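PDB 4J8P: flavodoxin from Bacteroides uniformis, which binds flavin mononucleotide and, as a flavodoxin-family protein, probably carries electrons in redox reactions. Local coordinates for residues 89-103 / 121-134. Numbering follows the deposited sequence.
With FMN (flavin mononucleotide), chain B.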
loop_
_atom_site.group_PDB
_atom_site.type_symbol
_atom_site.label_atom_id
_atom_site.label_comp_id
_atom_site.label_asym_id
_atom_site.label_seq_id
_atom_site.Cartn_x
_atom_site.Cartn_y
_atom_site.Cartn_z
ATOM N N ILE A 89 -5.385 -6.122 2.506
ATOM C CA ILE A 89 -4.763 -6.944 3.535
ATOM C C ILE A 89 -4.709 -8.377 3.008
ATOM O O ILE A 89 -5.755 -8.915 2.629
ATOM C CB ILE A 89 -5.595 -6.886 4.830
ATOM C CG1 ILE A 89 -5.612 -5.476 5.436
ATOM C CG2 ILE A 89 -5.108 -7.940 5.857
ATOM C CD1 ILE A 89 -4.306 -4.928 5.852
ATOM N N TRP A 90 -3.514 -8.992 3.013
ATOM C CA TRP A 90 -3.354 -10.394 2.645
ATOM C C TRP A 90 -2.827 -11.122 3.867
ATOM O O TRP A 90 -1.706 -10.848 4.335
ATOM C CB TRP A 90 -2.403 -10.543 1.462
ATOM C CG TRP A 90 -2.971 -10.157 0.121
ATOM C CD1 TRP A 90 -4.197 -9.605 -0.155
ATOM C CD2 TRP A 90 -2.300 -10.304 -1.135
ATOM N NE1 TRP A 90 -4.332 -9.414 -1.526
ATOM C CE2 TRP A 90 -3.181 -9.845 -2.144
ATOM C CE3 TRP A 90 -1.028 -10.783 -1.501
ATOM C CZ2 TRP A 90 -2.796 -9.789 -3.488
ATOM C CZ3 TRP A 90 -0.668 -10.773 -2.838
ATOM C CH2 TRP A 90 -1.554 -10.301 -3.815
ATOM N N TRP A 91 -3.626 -12.062 4.381
ATOM C CA TRP A 91 -3.204 -12.810 5.561
ATOM C C TRP A 91 -2.670 -11.881 6.683
ATOM O O TRP A 91 -1.595 -12.124 7.270
ATOM C CB TRP A 91 -2.197 -13.931 5.223
ATOM C CG TRP A 91 -2.771 -14.954 4.281
ATOM C CD1 TRP A 91 -2.475 -15.101 2.953
ATOM C CD2 TRP A 91 -3.847 -15.869 4.559
ATOM N NE1 TRP A 91 -3.220 -16.134 2.412
ATOM C CE2 TRP A 91 -4.089 -16.602 3.367
ATOM C CE3 TRP A 91 -4.608 -16.161 5.712
ATOM C CZ2 TRP A 91 -5.051 -17.616 3.302
ATOM C CZ3 TRP A 91 -5.558 -17.174 5.639
ATOM C CH2 TRP A 91 -5.789 -17.859 4.437
ATOM N N ASN A 92 -3.459 -10.809 6.979
ATOM C CA ASN A 92 -3.160 -9.904 8.096
ATOM C C ASN A 92 -1.874 -9.096 7.872
ATOM O O ASN A 92 -1.334 -8.512 8.835
ATOM C CB ASN A 92 -3.051 -10.707 9.407
ATOM C CG ASN A 92 -3.291 -9.893 10.645
ATOM O OD1 ASN A 92 -3.910 -8.828 10.625
ATOM N ND2 ASN A 92 -2.786 -10.368 11.767
ATOM N N LEU A 93 -1.403 -9.003 6.613
ATOM C CA LEU A 93 -0.166 -8.310 6.301
ATOM C C LEU A 93 -0.330 -7.471 5.049
ATOM O O LEU A 93 -1.248 -7.674 4.261
ATOM C CB LEU A 93 0.957 -9.341 6.050
ATOM C CG LEU A 93 1.447 -10.113 7.289
ATOM C CD1 LEU A 93 2.188 -11.391 6.872
ATOM C CD2 LEU A 93 2.347 -9.240 8.140
ATOM N N ALA A 94 0.656 -6.603 4.801
ATOM C CA ALA A 94 0.731 -5.961 3.524
ATOM C C ALA A 94 1.232 -7.000 2.511
ATOM O O ALA A 94 2.160 -7.772 2.828
ATOM C CB ALA A 94 1.720 -4.794 3.591
ATOM N N PRO A 95 0.671 -7.016 1.308
ATOM C CA PRO A 95 1.266 -7.875 0.252
ATOM C C PRO A 95 2.763 -7.570 0.106
ATOM O O PRO A 95 3.204 -6.422 0.289
ATOM C CB PRO A 95 0.477 -7.489 -1.001
ATOM C CG PRO A 95 -0.885 -7.012 -0.441
ATOM C CD PRO A 95 -0.431 -6.185 0.773
ATOM N N ARG A 96 3.564 -8.591 -0.234
ATOM C CA ARG A 96 5.031 -8.399 -0.289
ATOM C C ARG A 96 5.499 -7.351 -1.307
ATOM O O ARG A 96 6.597 -6.807 -1.135
ATOM C CB ARG A 96 5.747 -9.725 -0.583
ATOM C CG ARG A 96 5.340 -10.851 0.394
ATOM C CD ARG A 96 5.548 -10.476 1.867
ATOM N NE ARG A 96 5.348 -11.653 2.726
ATOM C CZ ARG A 96 5.306 -11.620 4.060
ATOM N NH1 ARG A 96 5.395 -10.454 4.711
ATOM N NH2 ARG A 96 5.204 -12.751 4.754
ATOM N N ILE A 97 4.702 -7.060 -2.336
ATOM C CA ILE A 97 5.107 -6.024 -3.301
ATOM C C ILE A 97 5.226 -4.664 -2.578
ATOM O O ILE A 97 5.940 -3.789 -3.039
ATOM C CB ILE A 97 4.166 -5.975 -4.505
ATOM C CG1 ILE A 97 4.802 -5.140 -5.625
ATOM C CG2 ILE A 97 2.747 -5.474 -4.094
ATOM C CD1 ILE A 97 4.016 -5.141 -6.875
ATOM N N ILE A 98 4.529 -4.480 -1.430
ATOM C CA ILE A 98 4.674 -3.213 -0.682
ATOM C C ILE A 98 6.089 -3.120 -0.117
ATOM O O ILE A 98 6.688 -2.034 -0.142
ATOM C CB ILE A 98 3.603 -3.152 0.417
ATOM C CG1 ILE A 98 2.187 -3.112 -0.232
ATOM C CG2 ILE A 98 3.867 -1.925 1.379
ATOM C CD1 ILE A 98 1.973 -1.901 -1.269
ATOM N N ASN A 99 6.645 -4.254 0.338
ATOM C CA ASN A 99 8.040 -4.274 0.790
ATOM C C ASN A 99 8.968 -3.964 -0.402
ATOM O O ASN A 99 9.923 -3.196 -0.257
ATOM C CB ASN A 99 8.389 -5.614 1.408
ATOM C CG ASN A 99 7.514 -5.925 2.603
ATOM O OD1 ASN A 99 6.518 -6.620 2.460
ATOM N ND2 ASN A 99 7.900 -5.433 3.778
ATOM N N THR A 100 8.684 -4.549 -1.591
ATOM C CA THR A 100 9.547 -4.230 -2.735
ATOM C C THR A 100 9.529 -2.729 -3.011
ATOM O O THR A 100 10.587 -2.133 -3.226
ATOM C CB THR A 100 9.070 -4.982 -3.984
ATOM O OG1 THR A 100 8.936 -6.360 -3.660
ATOM C CG2 THR A 100 10.079 -4.832 -5.159
ATOM N N PHE A 101 8.327 -2.127 -2.993
ATOM C CA PHE A 101 8.165 -0.708 -3.258
ATOM C C PHE A 101 8.978 0.136 -2.253
ATOM O O PHE A 101 9.754 0.998 -2.668
ATOM C CB PHE A 101 6.670 -0.363 -3.216
ATOM C CG PHE A 101 6.363 1.094 -3.351
ATOM C CD1 PHE A 101 6.538 1.754 -4.571
ATOM C CD2 PHE A 101 5.948 1.835 -2.253
ATOM C CE1 PHE A 101 6.269 3.128 -4.690
ATOM C CE2 PHE A 101 5.655 3.203 -2.382
ATOM C CZ PHE A 101 5.810 3.834 -3.593
ATOM N N ILE A 102 8.794 -0.100 -0.951
ATOM C CA ILE A 102 9.498 0.689 0.083
ATOM C C ILE A 102 11.021 0.522 -0.067
ATOM O O ILE A 102 11.779 1.463 0.142
ATOM C CB ILE A 102 8.995 0.278 1.491
ATOM C CG1 ILE A 102 7.524 0.701 1.634
ATOM C CG2 ILE A 102 9.882 0.844 2.628
ATOM C CD1 ILE A 102 6.810 0.068 2.897
ATOM N N GLU A 103 11.446 -0.689 -0.432
ATOM C CA GLU A 103 12.875 -0.987 -0.574
ATOM C C GLU A 103 13.427 -0.520 -1.920
ATOM O O GLU A 103 14.612 -0.735 -2.178
ATOM C CB GLU A 103 13.116 -2.480 -0.370
ATOM C CG GLU A 103 12.860 -2.854 1.085
ATOM C CD GLU A 103 12.855 -4.338 1.388
ATOM O OE1 GLU A 103 13.316 -5.125 0.530
ATOM O OE2 GLU A 103 12.402 -4.711 2.497
ATOM N N SER A 121 -10.488 -7.996 8.329
ATOM C CA SER A 121 -9.386 -7.759 9.261
ATOM C C SER A 121 -9.034 -6.289 9.406
ATOM O O SER A 121 -9.191 -5.487 8.465
ATOM C CB SER A 121 -8.130 -8.490 8.796
ATOM O OG SER A 121 -8.343 -9.902 8.737
ATOM N N SER A 122 -8.552 -5.950 10.597
ATOM C CA SER A 122 -8.045 -4.611 10.880
ATOM C C SER A 122 -6.687 -4.398 10.202
ATOM O O SER A 122 -6.035 -5.363 9.789
ATOM C CB SER A 122 -7.877 -4.428 12.384
ATOM O OG SER A 122 -6.726 -5.127 12.835
ATOM N N ILE A 123 -6.224 -3.141 10.111
ATOM C CA ILE A 123 -4.915 -2.845 9.538
ATOM C C ILE A 123 -3.798 -2.974 10.591
ATOM O O ILE A 123 -2.623 -2.843 10.239
ATOM C CB ILE A 123 -4.936 -1.399 8.943
ATOM C CG1 ILE A 123 -3.798 -1.202 7.928
ATOM C CG2 ILE A 123 -4.848 -0.295 10.055
ATOM C CD1 ILE A 123 -3.811 0.219 7.285
ATOM N N SER A 124 -4.147 -3.180 11.881
ATOM C CA SER A 124 -3.181 -3.117 12.963
ATOM C C SER A 124 -1.938 -3.952 12.742
ATOM O O SER A 124 -0.834 -3.411 12.855
ATOM C CB SER A 124 -3.830 -3.517 14.278
ATOM O OG SER A 124 -4.893 -2.608 14.485
ATOM N N ASN A 125 -2.078 -5.258 12.447
ATOM C CA ASN A 125 -0.875 -6.067 12.292
ATOM C C ASN A 125 -0.047 -5.650 11.077
ATOM O O ASN A 125 1.198 -5.583 11.152
ATOM C CB ASN A 125 -1.239 -7.530 12.212
ATOM C CG ASN A 125 -0.039 -8.426 12.261
ATOM O OD1 ASN A 125 0.587 -8.572 13.315
ATOM N ND2 ASN A 125 0.305 -9.016 11.111
ATOM N N ALA A 126 -0.717 -5.415 9.950
ATOM C CA ALA A 126 -0.005 -5.046 8.723
ATOM C C ALA A 126 0.804 -3.774 8.939
ATOM O O ALA A 126 1.990 -3.689 8.611
ATOM C CB ALA A 126 -1.008 -4.836 7.607
ATOM N N GLU A 127 0.150 -2.787 9.560
ATOM C CA GLU A 127 0.820 -1.537 9.869
ATOM C C GLU A 127 1.992 -1.759 10.860
ATOM O O GLU A 127 3.079 -1.184 10.693
ATOM C CB GLU A 127 -0.247 -0.623 10.499
ATOM C CG GLU A 127 0.312 0.614 11.136
ATOM C CD GLU A 127 -0.787 1.535 11.627
ATOM O OE1 GLU A 127 -1.683 1.098 12.390
ATOM O OE2 GLU A 127 -0.687 2.736 11.311
ATOM N N LYS A 128 1.759 -2.524 11.948
ATOM C CA LYS A 128 2.839 -2.729 12.922
ATOM C C LYS A 128 4.050 -3.424 12.279
ATOM O O LYS A 128 5.192 -3.065 12.566
ATOM C CB LYS A 128 2.311 -3.559 14.092
ATOM C CG LYS A 128 3.261 -3.538 15.313
ATOM C CD LYS A 128 3.530 -2.106 15.902
ATOM C CE LYS A 128 2.284 -1.298 16.207
ATOM N NZ LYS A 128 2.617 0.138 16.541
ATOM N N GLU A 129 3.805 -4.433 11.419
ATOM C CA GLU A 129 4.931 -5.105 10.769
ATOM C C GLU A 129 5.698 -4.128 9.870
ATOM O O GLU A 129 6.926 -4.167 9.864
ATOM C CB GLU A 129 4.451 -6.318 9.967
ATOM C CG GLU A 129 4.070 -7.472 10.872
ATOM C CD GLU A 129 5.219 -8.381 11.266
ATOM O OE1 GLU A 129 6.364 -8.154 10.808
ATOM O OE2 GLU A 129 4.955 -9.361 11.994
ATOM N N LEU A 130 4.988 -3.215 9.153
ATOM C CA LEU A 130 5.717 -2.238 8.330
ATOM C C LEU A 130 6.547 -1.307 9.210
ATOM O O LEU A 130 7.702 -1.007 8.875
ATOM C CB LEU A 130 4.744 -1.422 7.474
ATOM C CG LEU A 130 4.075 -2.167 6.305
ATOM C CD1 LEU A 130 3.012 -1.253 5.679
ATOM C CD2 LEU A 130 5.097 -2.525 5.198
ATOM N N GLN A 131 5.957 -0.811 10.323
ATOM C CA GLN A 131 6.719 0.093 11.193
ATOM C C GLN A 131 7.980 -0.594 11.734
ATOM O O GLN A 131 9.036 0.031 11.847
ATOM C CB GLN A 131 5.853 0.515 12.386
ATOM C CG GLN A 131 4.645 1.381 11.991
ATOM C CD GLN A 131 3.699 1.558 13.168
ATOM O OE1 GLN A 131 3.916 1.002 14.251
ATOM N NE2 GLN A 131 2.663 2.372 13.007
ATOM N N THR A 132 7.828 -1.860 12.153
ATOM C CA THR A 132 8.926 -2.613 12.788
ATOM C C THR A 132 10.035 -2.916 11.748
ATOM O O THR A 132 11.229 -2.877 12.076
ATOM C CB THR A 132 8.349 -3.901 13.443
ATOM O OG1 THR A 132 7.315 -3.536 14.371
ATOM C CG2 THR A 132 9.431 -4.731 14.202
ATOM N N ASN A 133 9.649 -3.201 10.504
ATOM C CA ASN A 133 10.650 -3.533 9.489
ATOM C C ASN A 133 11.355 -2.305 8.948
ATOM O O ASN A 133 12.503 -2.421 8.482
ATOM C CB ASN A 133 10.006 -4.294 8.348
ATOM C CG ASN A 133 11.043 -5.129 7.643
ATOM O OD1 ASN A 133 11.730 -5.947 8.263
ATOM N ND2 ASN A 133 11.271 -4.855 6.375
ATOM N N TYR A 134 10.686 -1.115 9.026
ATOM C CA TYR A 134 11.247 0.135 8.474
ATOM C C TYR A 134 11.233 1.218 9.545
ATOM O O TYR A 134 10.482 2.201 9.436
ATOM C CB TYR A 134 10.459 0.576 7.232
ATOM C CG TYR A 134 10.395 -0.517 6.191
ATOM C CD1 TYR A 134 11.541 -0.931 5.518
ATOM C CD2 TYR A 134 9.201 -1.170 5.914
ATOM C CE1 TYR A 134 11.495 -1.962 4.587
ATOM C CE2 TYR A 134 9.142 -2.207 4.981
ATOM C CZ TYR A 134 10.293 -2.589 4.311
ATOM O OH TYR A 134 10.251 -3.625 3.406
HETATM N N1 FMN B . -9.115 -9.988 3.952
HETATM C C2 FMN B . -9.069 -9.968 5.323
HETATM O O2 FMN B . -9.972 -9.472 6.003
HETATM N N3 FMN B . -8.013 -10.600 5.991
HETATM C C4 FMN B . -6.984 -11.307 5.391
HETATM O O4 FMN B . -6.071 -11.765 6.082
HETATM C C4A FMN B . -7.090 -11.398 3.936
HETATM N N5 FMN B . -6.230 -12.165 3.294
HETATM C C5A FMN B . -6.334 -12.244 1.911
HETATM C C6 FMN B . -5.386 -13.005 1.213
HETATM C C7 FMN B . -5.370 -13.046 -0.176
HETATM C C7M FMN B . -4.249 -13.765 -0.878
HETATM C C8 FMN B . -6.351 -12.336 -0.898
HETATM C C8M FMN B . -6.342 -12.297 -2.405
HETATM C C9 FMN B . -7.310 -11.605 -0.207
HETATM C C9A FMN B . -7.315 -11.535 1.188
HETATM N N10 FMN B . -8.251 -10.746 1.923
HETATM C C10 FMN B . -8.180 -10.669 3.289
HETATM C "C1'" FMN B . -9.283 -9.987 1.178
HETATM C "C2'" FMN B . -8.770 -8.645 0.653
HETATM O "O2'" FMN B . -8.016 -7.926 1.628
HETATM C "C3'" FMN B . -9.895 -7.731 0.164
HETATM O "O3'" FMN B . -10.791 -8.470 -0.676
HETATM C "C4'" FMN B . -9.354 -6.485 -0.545
HETATM O "O4'" FMN B . -10.353 -5.469 -0.483
HETATM C "C5'" FMN B . -9.008 -6.785 -1.994
HETATM O "O5'" FMN B . -8.442 -5.575 -2.508
HETATM P P FMN B . -8.003 -5.344 -3.993
HETATM O O1P FMN B . -6.943 -6.269 -4.460
HETATM O O2P FMN B . -7.574 -3.898 -4.000
HETATM O O3P FMN B . -9.269 -5.460 -4.850
HETATM O O HOH W 1 -4.521 -6.779 12.429
HETATM O O HOH W 2 -3.411 -6.310 9.458
HETATM O O HOH W 3 2.616 -5.807 6.805
HETATM O O HOH W 4 7.191 -5.363 6.674
HETATM O O HOH W 5 13.625 -4.903 4.954
#
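Tyr134 OH is gripped by two groups where the far ends of the two segments meet, a compact example of one hydroxyl tying two helices together. Tyr134 OH donates to Glu103 OE2 at 2.6 Å, meeting the carboxylate from above its plane, and accepts from Asn99 ND2 at 3.0 Å, nearly in the plane of that amide. Ile102 CG2 sits squarely over the Tyr134 ring, a CH-pi contact 3.6 Å from its centroid; with CG2 anti to its backbone N (CG1 at chi1 -67°), the methyl faces the ring while CD1 reaches Leu130 CD2. Replacing Tyr134 with a phenylalanine would probably keep this face packing but leave the amide of Asn99 and the carboxylate of Glu103 without their shared partner.

Farther along, Leu130 CD2 also touches Ile98 CG2, and Ala126 CB fits against the backbone of Leu93 and Ala94, where the two backbones come closest, 4.1 Å between Leu93 CA and Ala126 CA. Asn125 ND2 then gives an almost straight bond to Asn92 O (2.8 Å, 176°), and a water bridges Ala94 N and Ala126 O.

At the flavin end, Trp91 N donates to FMN N5 at 2.8 Å and Ser121 N to FMN O2, so both loops hold the isoalloxazine. The contact thus joins two loop-and-helix units of this flavodoxin-like fold, one after strand 80-88 and one after its neighbour 111-117 in the parallel sheet; the axes of helices 96-102 and 124-133 run 31° apart and come no nearer than 12.0 Å, while Ala94 and Ile98 rest on Phe87, and Ile123 on Ala116.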